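CBS domain protein (Shewanella oneidensis, PDB 3LHH) binds adenosine monophosphate in this paired CBS-domain piece of a longer membrane protein, which as a whole may bind flavin adenine dinucleotide. Local coordinates at residues A[49-54]-A[148-153]; A[76-81]-A[92-97]; A[119-124]-A[143-148]. All blocks are in the same frame, centred on the assembly; numbering follows the deposited sequence. Where two conformers were deposited one is given.

Overall arrangement
The chain folds as a pair of CBS domains. Interaction 1 spans the pair: it sets strand 49-50, the first strand of the model, beside strand 149-154 near its end. Interactions 2 and 3 both fall within the loop it closes, interaction 2 first. Interaction 2 lies in the three-stranded sheet of the first CBS domain, interaction 3 at the outer edge of the four-stranded sheet that interaction 1 shares. Centres lie about 16 Å (1 and 2), 11 Å (1 and 3) and 24 Å (2 and 3) apart. Interactions 1 and 2 meet at P79 and both touch AMP, which bridges the two sheets. Interaction 3 lies away from it.

Interaction 1 of 3, residues A[49-54]-A[148-153]; sequences VPRSDI and DLKGLV. With AMP (adenosine monophosphate), chain B.
R51 reaches along segment 148-153 and ends on the carbonyl of L149. R51 CB lies 3.9 Å from K150 O, and CG stays near the same oxygen. R51 CD passes L149 O at 3.4 Å. The chain bends at chi3 (-80°), which turns the guanidinium back to that oxygen. R51 NH1 donates to L149 O over 2.8 Å, with the acceptor in the guanidinium plane. NH2 forms a salt bridge with D86. Replacing R51 by an alanine would probably cost D86 this salt bridge and L149 O this donor.

The backbones pair as antiparallel strands, which joins the two CBS domains. V49 and L152 exchange two hydrogen bonds, V49 N to L152 O at 2.7 Å and L152 N to V49 O at 2.9 Å. R51 N adds a longer bond to K150 O. A CB on G151 would clash with V49 O, and the backbone angles of G151 call for glycine on their own. K150 and G151 both face V142 in a classic beta bulge.

L152 splits its branches: CD1 lies 3.7 Å from V49 CB, and CD2 lies 3.7 Å from I54 CD1. V49, D53 and I54 line the AMP pocket, with V49 CG2 3.7 Å from AMP O2'. Strand 149-154 runs between strand 49-50 and strand 139-143. P79 of strand 77-81 covers I54 and L152, and V49 rests on D157 of helix 155-163.

Interaction 2 of 3, residues A[76-81]-A[92-97]; sequences SRFPVC and ISAKQL. With AMP (adenosine monophosphate), chain B.
F78 and I92 are a hydrogen-bonded pair in the antiparallel beta hairpin of strands 77-81 and 88-93, in the first CBS domain. F78 N donates to I92 O, and I92 N returns a bond to F78 O at 2.7 Å. Two residues on, A94 N gives S76 O a nearly straight bond (N-H...O 177°). R77 and S93 form the non-hydrogen-bonded pair between them.

Segment 76-81 holds the nucleotide by its backbone, alongside H75, V55, T154 and D157. R77 O accepts from AMP N6, which reads the amino group of adenine. At the other end of AMP, S76 N donates to AMP O2P at 2.8 Å, with an N-H...O angle of 175°.

R77 has two conformers. In one, its guanidinium lies over S93, with S93 CA off toward the rim of one face and R77 NH2 3.4 Å from S93 CB, so this contact is less certain. The bend at chi3 (85°) folds that chain across the hairpin. The F78 ring leaves on the other face of the sheet. Its edge meets the A94 methyl, F78 CE2 to A94 CB at 3.8 Å. V80 crosses I92 at an angle, with V80 CG2 3.5 Å from I92 CD1.

Further out, V70 of helix 63-71 touches both F78 and A94. P79 reaches M139 and F141 of the other sheet. S93 is the N-cap of helix 94-102, and its OG accepts a weak bond from Q96 N. A water bridges the strand-helix junction: it donates to S76 O and accepts from K95 N.

Interaction 3 of 3, residues A[119-124]-A[143-148]; sequences VPNSLS and VDEYGD
N121 lies across the start of the D144 turn, and its amide plane stands 75° from the D144 carboxylate plane. The two side chains meet by contact alone: N121 ND2 lies 3.8 Å from D144 CB and as far from D144 CA. The carboxylate itself is turned elsewhere. N121 CG sits between its own backbone N and carbonyl carbon (chi1 73°), and this brings the amide over the V143-D144 link. N121 CB rests 3.4 Å from V143 O. The E145 chain bends at chi2, and its OE1 comes to 3.9 Å from N121 ND2, too far to count as a bond.

The backbone carries the polar part of the contact. V143 N donates to V119 O at 3.0 Å, and N121 N donates to V143 O at 2.8 Å. P120 and V143 are thereby paired as parallel neighbours, with their side chains on one face of the sheet. V143 CG2 packs 3.8 Å from V119 O.

Beyond this pair both chains turn. P120 to L123 is a type I turn, leading to S124, the N-cap of helix 125-135. D144 to G147 is a second type I turn, and the backbone angles of G147 call for glycine. D144 OD1 fixes this turn by accepting from Y146 N, an Asx turn, and from D148 N. The two donors approach from opposite faces of the carboxylate plane. D144 OD2 also has a long, weak ion pair with K150.

The contact lies at the protein surface in the second CBS domain. Strand 117-120 is one of the two edge strands of its sheet within this chain. It flanks strand 139-143, with V119 and N121 both touching V142, and the D144 turn carries the chain on from there into strand 149-154.

Interaction 1 of 3, residues A[49-54]-A[148-153]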
loop_
_atom_site.group_PDB
_atom_site.type_symbol
_atom_site.label_atom_id
_atom_site.label_comp_id
_atom_site.label_asym_id
_atom_site.label_seq_id
_atom_site.Cartn_x
_atom_site.Cartn_y
_atom_site.Cartn_z
ATOM N N VAL A 49 4.745 8.248 -1.860
ATOM C CA VAL A 49 4.914 7.528 -3.119
ATOM C C VAL A 49 3.737 7.924 -4.029
ATOM O O VAL A 49 2.602 7.560 -3.747
ATOM C CB VAL A 49 4.896 6.002 -2.918
ATOM C CG1 VAL A 49 4.890 5.282 -4.271
ATOM C CG2 VAL A 49 6.079 5.537 -2.049
ATOM N N PRO A 50 4.008 8.670 -5.116
ATOM C CA PRO A 50 2.959 9.164 -6.021
ATOM C C PRO A 50 2.157 8.012 -6.618
ATOM O O PRO A 50 2.724 6.942 -6.842
ATOM C CB PRO A 50 3.752 9.840 -7.151
ATOM C CG PRO A 50 5.176 9.951 -6.651
ATOM C CD PRO A 50 5.354 8.824 -5.697
ATOM N N ARG A 51 0.877 8.227 -6.905
ATOM C CA ARG A 51 0.049 7.169 -7.483
ATOM C C ARG A 51 0.646 6.527 -8.744
ATOM O O ARG A 51 0.385 5.364 -9.024
ATOM C CB ARG A 51 -1.366 7.661 -7.769
ATOM C CG ARG A 51 -1.442 8.805 -8.749
ATOM C CD ARG A 51 -2.883 9.241 -8.980
ATOM N NE ARG A 51 -3.607 8.370 -9.917
ATOM C CZ ARG A 51 -4.842 7.932 -9.701
ATOM N NH1 ARG A 51 -5.498 8.273 -8.588
ATOM N NH2 ARG A 51 -5.432 7.165 -10.593
ATOM N N SER A 52 1.440 7.269 -9.507
ATOM C CA SER A 52 2.037 6.687 -10.713
ATOM C C SER A 52 3.168 5.702 -10.405
ATOM O O SER A 52 3.487 4.837 -11.226
ATOM C CB SER A 52 2.517 7.772 -11.679
ATOM O OG SER A 52 3.605 8.492 -11.142
ATOM N N ASP A 53 3.762 5.831 -9.221
ATOM C CA ASP A 53 4.845 4.942 -8.804
ATOM C C ASP A 53 4.345 3.745 -7.995
ATOM O O ASP A 53 5.142 2.891 -7.620
ATOM C CB ASP A 53 5.896 5.700 -7.973
ATOM C CG ASP A 53 6.674 6.740 -8.788
ATOM O OD1 ASP A 53 6.398 6.904 -9.995
ATOM O OD2 ASP A 53 7.573 7.393 -8.211
ATOM N N ILE A 54 3.042 3.688 -7.703
ATOM C CA ILE A 54 2.502 2.586 -6.910
ATOM C C ILE A 54 2.451 1.272 -7.673
ATOM O O ILE A 54 1.876 1.202 -8.752
ATOM C CB ILE A 54 1.076 2.867 -6.390
ATOM C CG1 ILE A 54 1.076 4.026 -5.388
ATOM C CG2 ILE A 54 0.510 1.617 -5.742
ATOM C CD1 ILE A 54 -0.292 4.312 -4.786
ATOM N N ASP A 148 -9.982 11.566 -4.326
ATOM C CA ASP A 148 -9.180 10.790 -5.271
ATOM C C ASP A 148 -7.816 10.416 -4.668
ATOM O O ASP A 148 -7.201 11.202 -3.951
ATOM C CB ASP A 148 -8.979 11.550 -6.581
ATOM C CG ASP A 148 -10.280 11.788 -7.351
ATOM O OD1 ASP A 148 -10.414 12.912 -7.861
ATOM O OD2 ASP A 148 -11.135 10.868 -7.487
ATOM N N LEU A 149 -7.347 9.213 -4.965
ATOM C CA LEU A 149 -6.058 8.757 -4.477
ATOM C C LEU A 149 -4.905 9.570 -5.063
ATOM O O LEU A 149 -4.808 9.729 -6.273
ATOM C CB LEU A 149 -5.875 7.288 -4.817
ATOM C CG LEU A 149 -4.573 6.706 -4.297
ATOM C CD1 LEU A 149 -4.798 6.222 -2.879
ATOM C CD2 LEU A 149 -4.152 5.577 -5.183
ATOM N N LYS A 150 -4.031 10.073 -4.198
ATOM C CA LYS A 150 -2.871 10.873 -4.611
ATOM C C LYS A 150 -1.570 10.081 -4.497
ATOM O O LYS A 150 -0.566 10.429 -5.108
ATOM C CB LYS A 150 -2.743 12.131 -3.730
ATOM C CG LYS A 150 -3.564 13.313 -4.190
ATOM C CD LYS A 150 -3.086 13.814 -5.554
ATOM C CE LYS A 150 -4.255 14.028 -6.527
ATOM N NZ LYS A 150 -4.025 13.402 -7.887
ATOM N N GLY A 151 -1.578 9.043 -3.675
ATOM C CA GLY A 151 -0.370 8.290 -3.423
ATOM C C GLY A 151 -0.451 7.496 -2.138
ATOM O O GLY A 151 -1.533 7.319 -1.577
ATOM N N LEU A 152 0.694 7.008 -1.676
ATOM C CA LEU A 152 0.735 6.284 -0.420
ATOM C C LEU A 152 1.944 6.685 0.393
ATOM O O LEU A 152 2.949 7.150 -0.152
ATOM C CB LEU A 152 0.702 4.764 -0.640
ATOM C CG LEU A 152 1.850 4.083 -1.372
ATOM C CD1 LEU A 152 3.058 3.875 -0.479
ATOM C CD2 LEU A 152 1.345 2.746 -1.891
ATOM N N VAL A 153 1.824 6.534 1.706
ATOM C CA VAL A 153 2.953 6.748 2.611
ATOM C C VAL A 153 3.245 5.468 3.384
ATOM O O VAL A 153 2.323 4.782 3.827
ATOM C CB VAL A 153 2.673 7.902 3.589
ATOM C CG1 VAL A 153 3.924 8.219 4.427
ATOM C CG2 VAL A 153 2.285 9.108 2.823
HETATM P P AMP B . 9.922 -2.380 0.721
HETATM O O1P AMP B . 10.326 -2.396 -0.738
HETATM O O2P AMP B . 8.680 -3.183 0.998
HETATM O O3P AMP B . 11.043 -2.592 1.710
HETATM O "O5'" AMP B . 9.587 -0.824 0.915
HETATM C "C5'" AMP B . 10.632 0.147 0.794
HETATM C "C4'" AMP B . 10.093 1.438 0.175
HETATM O "O4'" AMP B . 9.598 1.221 -1.156
HETATM C "C3'" AMP B . 8.896 2.003 0.933
HETATM O "O3'" AMP B . 9.275 2.789 2.078
HETATM C "C2'" AMP B . 8.208 2.820 -0.139
HETATM O "O2'" AMP B . 9.011 3.985 -0.335
HETATM C "C1'" AMP B . 8.389 1.969 -1.382
HETATM N N9 AMP B . 7.288 0.981 -1.590
HETATM C C8 AMP B . 6.975 -0.046 -0.775
HETATM N N7 AMP B . 5.946 -0.782 -1.256
HETATM C C5 AMP B . 5.575 -0.209 -2.416
HETATM C C6 AMP B . 4.557 -0.495 -3.449
HETATM N N6 AMP B . 3.699 -1.544 -3.332
HETATM N N1 AMP B . 4.521 0.323 -4.517
HETATM C C2 AMP B . 5.374 1.366 -4.650
HETATM N N3 AMP B . 6.322 1.681 -3.745
HETATM C C4 AMP B . 6.462 0.940 -2.628
#

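Interaction 2 of 3, residues A[76-81]-A[92-97]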
loop_
_atom_site.group_PDB
_atom_site.type_symbol
_atom_site.label_atom_id
_atom_site.label_comp_id
_atom_site.label_asym_id
_atom_site.label_seq_id
_atom_site.Cartn_x
_atom_site.Cartn_y
_atom_site.Cartn_z
ATOM N N SER A 76 7.531 -5.592 0.004
ATOM C CA SER A 76 6.933 -6.554 0.924
ATOM C C SER A 76 5.413 -6.545 0.908
ATOM O O SER A 76 4.778 -7.553 1.220
ATOM C CB SER A 76 7.401 -6.283 2.378
ATOM O OG SER A 76 8.805 -6.350 2.464
ATOM N N ARG A 77 4.826 -5.395 0.604
ATOM C CA ARG A 77 3.372 -5.269 0.627
ATOM C C ARG A 77 2.846 -4.576 -0.630
ATOM O O ARG A 77 3.476 -3.676 -1.162
ATOM C CB ARG A 77 2.903 -4.520 1.889
ATOM C CG ARG A 77 3.569 -4.989 3.187
ATOM C CD ARG A 77 2.821 -4.520 4.440
ATOM N NE ARG A 77 1.729 -5.429 4.779
ATOM C CZ ARG A 77 1.902 -6.641 5.300
ATOM N NH1 ARG A 77 3.126 -7.099 5.550
ATOM N NH2 ARG A 77 0.850 -7.402 5.563
ATOM N N PHE A 78 1.681 -5.012 -1.097
ATOM C CA PHE A 78 1.089 -4.451 -2.313
ATOM C C PHE A 78 -0.346 -4.036 -2.080
ATOM O O PHE A 78 -1.147 -4.842 -1.621
ATOM C CB PHE A 78 1.125 -5.488 -3.431
ATOM C CG PHE A 78 2.519 -5.860 -3.853
ATOM C CD1 PHE A 78 3.130 -5.199 -4.898
ATOM C CD2 PHE A 78 3.225 -6.853 -3.188
ATOM C CE1 PHE A 78 4.435 -5.545 -5.307
ATOM C CE2 PHE A 78 4.527 -7.193 -3.580
ATOM C CZ PHE A 78 5.124 -6.534 -4.638
ATOM N N PRO A 79 -0.676 -2.775 -2.413
ATOM C CA PRO A 79 -2.069 -2.348 -2.494
ATOM C C PRO A 79 -2.784 -3.221 -3.509
ATOM O O PRO A 79 -2.188 -3.613 -4.516
ATOM C CB PRO A 79 -1.969 -0.912 -3.022
ATOM C CG PRO A 79 -0.492 -0.504 -2.772
ATOM C CD PRO A 79 0.258 -1.761 -2.932
ATOM N N VAL A 80 -4.046 -3.525 -3.239
ATOM C CA VAL A 80 -4.856 -4.370 -4.101
ATOM C C VAL A 80 -6.115 -3.628 -4.475
ATOM O O VAL A 80 -6.846 -3.132 -3.610
ATOM C CB VAL A 80 -5.320 -5.643 -3.381
ATOM C CG1 VAL A 80 -6.211 -6.462 -4.302
ATOM C CG2 VAL A 80 -4.130 -6.449 -2.914
ATOM N N CYS A 81 -6.400 -3.582 -5.762
ATOM C CA CYS A 81 -7.553 -2.849 -6.203
ATOM C C CYS A 81 -8.371 -3.684 -7.181
ATOM O O CYS A 81 -8.100 -4.877 -7.385
ATOM C CB CYS A 81 -7.095 -1.549 -6.852
ATOM S SG CYS A 81 -6.262 -1.848 -8.407
ATOM N N ILE A 92 -1.858 -6.520 0.434
ATOM C CA ILE A 92 -1.473 -7.919 0.520
ATOM C C ILE A 92 -0.007 -7.989 0.890
ATOM O O ILE A 92 0.806 -7.184 0.418
ATOM C CB ILE A 92 -1.727 -8.638 -0.829
ATOM C CG1 ILE A 92 -2.713 -9.785 -0.635
ATOM C CG2 ILE A 92 -0.450 -9.162 -1.444
ATOM C CD1 ILE A 92 -3.917 -9.691 -1.544
ATOM N N SER A 93 0.320 -8.947 1.753
ATOM C CA SER A 93 1.697 -9.271 2.074
ATOM C C SER A 93 2.255 -10.212 1.011
ATOM O O SER A 93 1.649 -11.242 0.713
ATOM C CB SER A 93 1.759 -9.953 3.439
ATOM O OG SER A 93 2.983 -10.637 3.592
ATOM N N ALA A 94 3.403 -9.866 0.442
ATOM C CA ALA A 94 3.988 -10.702 -0.588
ATOM C C ALA A 94 4.357 -12.075 -0.014
ATOM O O ALA A 94 4.130 -13.116 -0.640
ATOM C CB ALA A 94 5.207 -10.025 -1.180
ATOM N N LYS A 95 4.934 -12.062 1.179
ATOM C CA LYS A 95 5.402 -13.287 1.804
ATOM C C LYS A 95 4.259 -14.266 1.937
ATOM O O LYS A 95 4.423 -15.459 1.720
ATOM C CB LYS A 95 5.994 -12.986 3.183
ATOM C CG LYS A 95 6.357 -14.227 3.980
ATOM C CD LYS A 95 6.944 -13.867 5.334
ATOM C CE LYS A 95 7.110 -15.114 6.192
ATOM N NZ LYS A 95 7.813 -14.822 7.475
ATOM N N GLN A 96 3.083 -13.757 2.280
ATOM C CA GLN A 96 1.946 -14.629 2.488
ATOM C C GLN A 96 1.479 -15.215 1.167
ATOM O O GLN A 96 1.212 -16.413 1.068
ATOM C CB GLN A 96 0.806 -13.885 3.170
ATOM C CG GLN A 96 -0.364 -14.789 3.506
ATOM C CD GLN A 96 -1.544 -14.051 4.133
ATOM O OE1 GLN A 96 -1.569 -12.817 4.196
ATOM N NE2 GLN A 96 -2.534 -14.811 4.594
ATOM N N LEU A 97 1.403 -14.366 0.149
ATOM C CA LEU A 97 0.892 -14.774 -1.145
ATOM C C LEU A 97 1.803 -15.872 -1.675
ATOM O O LEU A 97 1.357 -16.939 -2.102
ATOM C CB LEU A 97 0.939 -13.583 -2.090
ATOM C CG LEU A 97 -0.139 -13.449 -3.159
ATOM C CD1 LEU A 97 0.439 -12.704 -4.318
ATOM C CD2 LEU A 97 -0.677 -14.795 -3.590
HETATM P P AMP B . 9.922 -2.380 0.721
HETATM O O1P AMP B . 10.326 -2.396 -0.738
HETATM O O2P AMP B . 8.680 -3.183 0.998
HETATM O O3P AMP B . 11.043 -2.592 1.710
HETATM O "O5'" AMP B . 9.587 -0.824 0.915
HETATM C "C5'" AMP B . 10.632 0.147 0.794
HETATM C "C4'" AMP B . 10.093 1.438 0.175
HETATM O "O4'" AMP B . 9.598 1.221 -1.156
HETATM C "C3'" AMP B . 8.896 2.003 0.933
HETATM O "O3'" AMP B . 9.275 2.789 2.078
HETATM C "C2'" AMP B . 8.208 2.820 -0.139
HETATM O "O2'" AMP B . 9.011 3.985 -0.335
HETATM C "C1'" AMP B . 8.389 1.969 -1.382
HETATM N N9 AMP B . 7.288 0.981 -1.590
HETATM C C8 AMP B . 6.975 -0.046 -0.775
HETATM N N7 AMP B . 5.946 -0.782 -1.256
HETATM C C5 AMP B . 5.575 -0.209 -2.416
HETATM C C6 AMP B . 4.557 -0.495 -3.449
HETATM N N6 AMP B . 3.699 -1.544 -3.332
HETATM N N1 AMP B . 4.521 0.323 -4.517
HETATM C C2 AMP B . 5.374 1.366 -4.650
HETATM N N3 AMP B . 6.322 1.681 -3.745
HETATM C C4 AMP B . 6.462 0.940 -2.628
HETATM O O HOH W 1 5.862 -9.606 2.491
#

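Interaction 3 of 3, residues A[119-124]-A[143-148]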
loop_
_atom_site.group_PDB
_atom_site.type_symbol
_atom_site.label_atom_id
_atom_site.label_comp_id
_atom_site.label_asym_id
_atom_site.label_seq_id
_atom_site.Cartn_x
_atom_site.Cartn_y
_atom_site.Cartn_z
ATOM N N VAL A 119 -6.151 8.530 4.430
ATOM C CA VAL A 119 -6.044 9.788 5.139
ATOM C C VAL A 119 -6.065 10.953 4.158
ATOM O O VAL A 119 -5.652 10.804 3.010
ATOM C CB VAL A 119 -4.765 9.841 5.956
ATOM C CG1 VAL A 119 -4.777 8.732 7.006
ATOM C CG2 VAL A 119 -3.556 9.734 5.036
ATOM N N PRO A 120 -6.551 12.123 4.607
ATOM C CA PRO A 120 -6.585 13.296 3.734
ATOM C C PRO A 120 -5.183 13.815 3.487
ATOM O O PRO A 120 -4.321 13.702 4.360
ATOM C CB PRO A 120 -7.347 14.343 4.568
ATOM C CG PRO A 120 -7.787 13.648 5.831
ATOM C CD PRO A 120 -6.941 12.442 5.991
ATOM N N ASN A 121 -4.956 14.407 2.323
ATOM C CA ASN A 121 -3.673 15.034 2.036
ATOM C C ASN A 121 -3.468 16.325 2.830
ATOM O O ASN A 121 -2.449 17.004 2.681
ATOM C CB ASN A 121 -3.515 15.291 0.534
ATOM C CG ASN A 121 -4.377 16.450 0.025
ATOM O OD1 ASN A 121 -5.274 16.941 0.715
ATOM N ND2 ASN A 121 -4.101 16.884 -1.205
ATOM N N SER A 122 -4.440 16.655 3.678
ATOM C CA SER A 122 -4.377 17.862 4.500
ATOM C C SER A 122 -3.793 17.584 5.901
ATOM O O SER A 122 -3.722 18.473 6.755
ATOM C CB SER A 122 -5.773 18.482 4.625
ATOM O OG SER A 122 -6.566 17.768 5.562
ATOM N N LEU A 123 -3.381 16.346 6.129
ATOM C CA LEU A 123 -2.795 15.970 7.401
ATOM C C LEU A 123 -1.421 16.622 7.550
ATOM O O LEU A 123 -0.692 16.764 6.581
ATOM C CB LEU A 123 -2.683 14.454 7.476
ATOM C CG LEU A 123 -3.494 13.776 8.575
ATOM C CD1 LEU A 123 -4.920 14.305 8.622
ATOM C CD2 LEU A 123 -3.466 12.267 8.391
ATOM N N SER A 124 -1.083 17.058 8.753
ATOM C CA SER A 124 0.257 17.568 9.013
ATOM C C SER A 124 1.203 16.387 9.217
ATOM O O SER A 124 0.757 15.252 9.369
ATOM C CB SER A 124 0.262 18.443 10.267
ATOM O OG SER A 124 0.287 17.639 11.437
ATOM N N VAL A 143 -5.544 10.672 0.005
ATOM C CA VAL A 143 -6.490 11.182 -0.990
ATOM C C VAL A 143 -6.528 12.706 -0.964
ATOM O O VAL A 143 -6.215 13.314 0.060
ATOM C CB VAL A 143 -7.931 10.661 -0.746
ATOM C CG1 VAL A 143 -7.933 9.142 -0.657
ATOM C CG2 VAL A 143 -8.513 11.277 0.534
ATOM N N ASP A 144 -6.907 13.319 -2.086
ATOM C CA ASP A 144 -7.108 14.771 -2.130
ATOM C C ASP A 144 -8.533 15.142 -1.720
ATOM O O ASP A 144 -9.283 14.305 -1.211
ATOM C CB ASP A 144 -6.735 15.370 -3.501
ATOM C CG ASP A 144 -7.568 14.798 -4.659
ATOM O OD1 ASP A 144 -8.700 14.304 -4.430
ATOM O OD2 ASP A 144 -7.081 14.855 -5.811
ATOM N N GLU A 145 -8.904 16.400 -1.942
ATOM C CA GLU A 145 -10.217 16.894 -1.528
ATOM C C GLU A 145 -11.381 16.299 -2.334
ATOM O O GLU A 145 -12.515 16.309 -1.868
ATOM C CB GLU A 145 -10.260 18.427 -1.554
ATOM C CG GLU A 145 -8.900 19.090 -1.711
ATOM C CD GLU A 145 -8.307 18.865 -3.094
ATOM O OE1 GLU A 145 -7.119 18.481 -3.173
ATOM O OE2 GLU A 145 -9.033 19.055 -4.099
ATOM N N TYR A 146 -11.102 15.776 -3.529
ATOM C CA TYR A 146 -12.131 15.094 -4.318
ATOM C C TYR A 146 -12.341 13.654 -3.871
ATOM O O TYR A 146 -13.189 12.950 -4.418
ATOM C CB TYR A 146 -11.787 15.089 -5.817
ATOM C CG TYR A 146 -11.870 16.438 -6.492
ATOM C CD1 TYR A 146 -10.718 17.152 -6.814
ATOM C CD2 TYR A 146 -13.106 17.008 -6.795
ATOM C CE1 TYR A 146 -10.795 18.397 -7.427
ATOM C CE2 TYR A 146 -13.195 18.249 -7.408
ATOM C CZ TYR A 146 -12.038 18.939 -7.721
ATOM O OH TYR A 146 -12.131 20.166 -8.333
ATOM N N GLY A 147 -11.555 13.206 -2.897
ATOM C CA GLY A 147 -11.561 11.807 -2.501
ATOM C C GLY A 147 -10.729 10.937 -3.432
ATOM O O GLY A 147 -10.752 9.707 -3.356
ATOM N N ASP A 148 -9.982 11.566 -4.326
ATOM C CA ASP A 148 -9.180 10.790 -5.271
ATOM C C ASP A 148 -7.816 10.416 -4.668
ATOM O O ASP A 148 -7.201 11.202 -3.951
ATOM C CB ASP A 148 -8.979 11.550 -6.581
ATOM C CG ASP A 148 -10.280 11.788 -7.351
ATOM O OD1 ASP A 148 -10.414 12.912 -7.861
ATOM O OD2 ASP A 148 -11.135 10.868 -7.487
#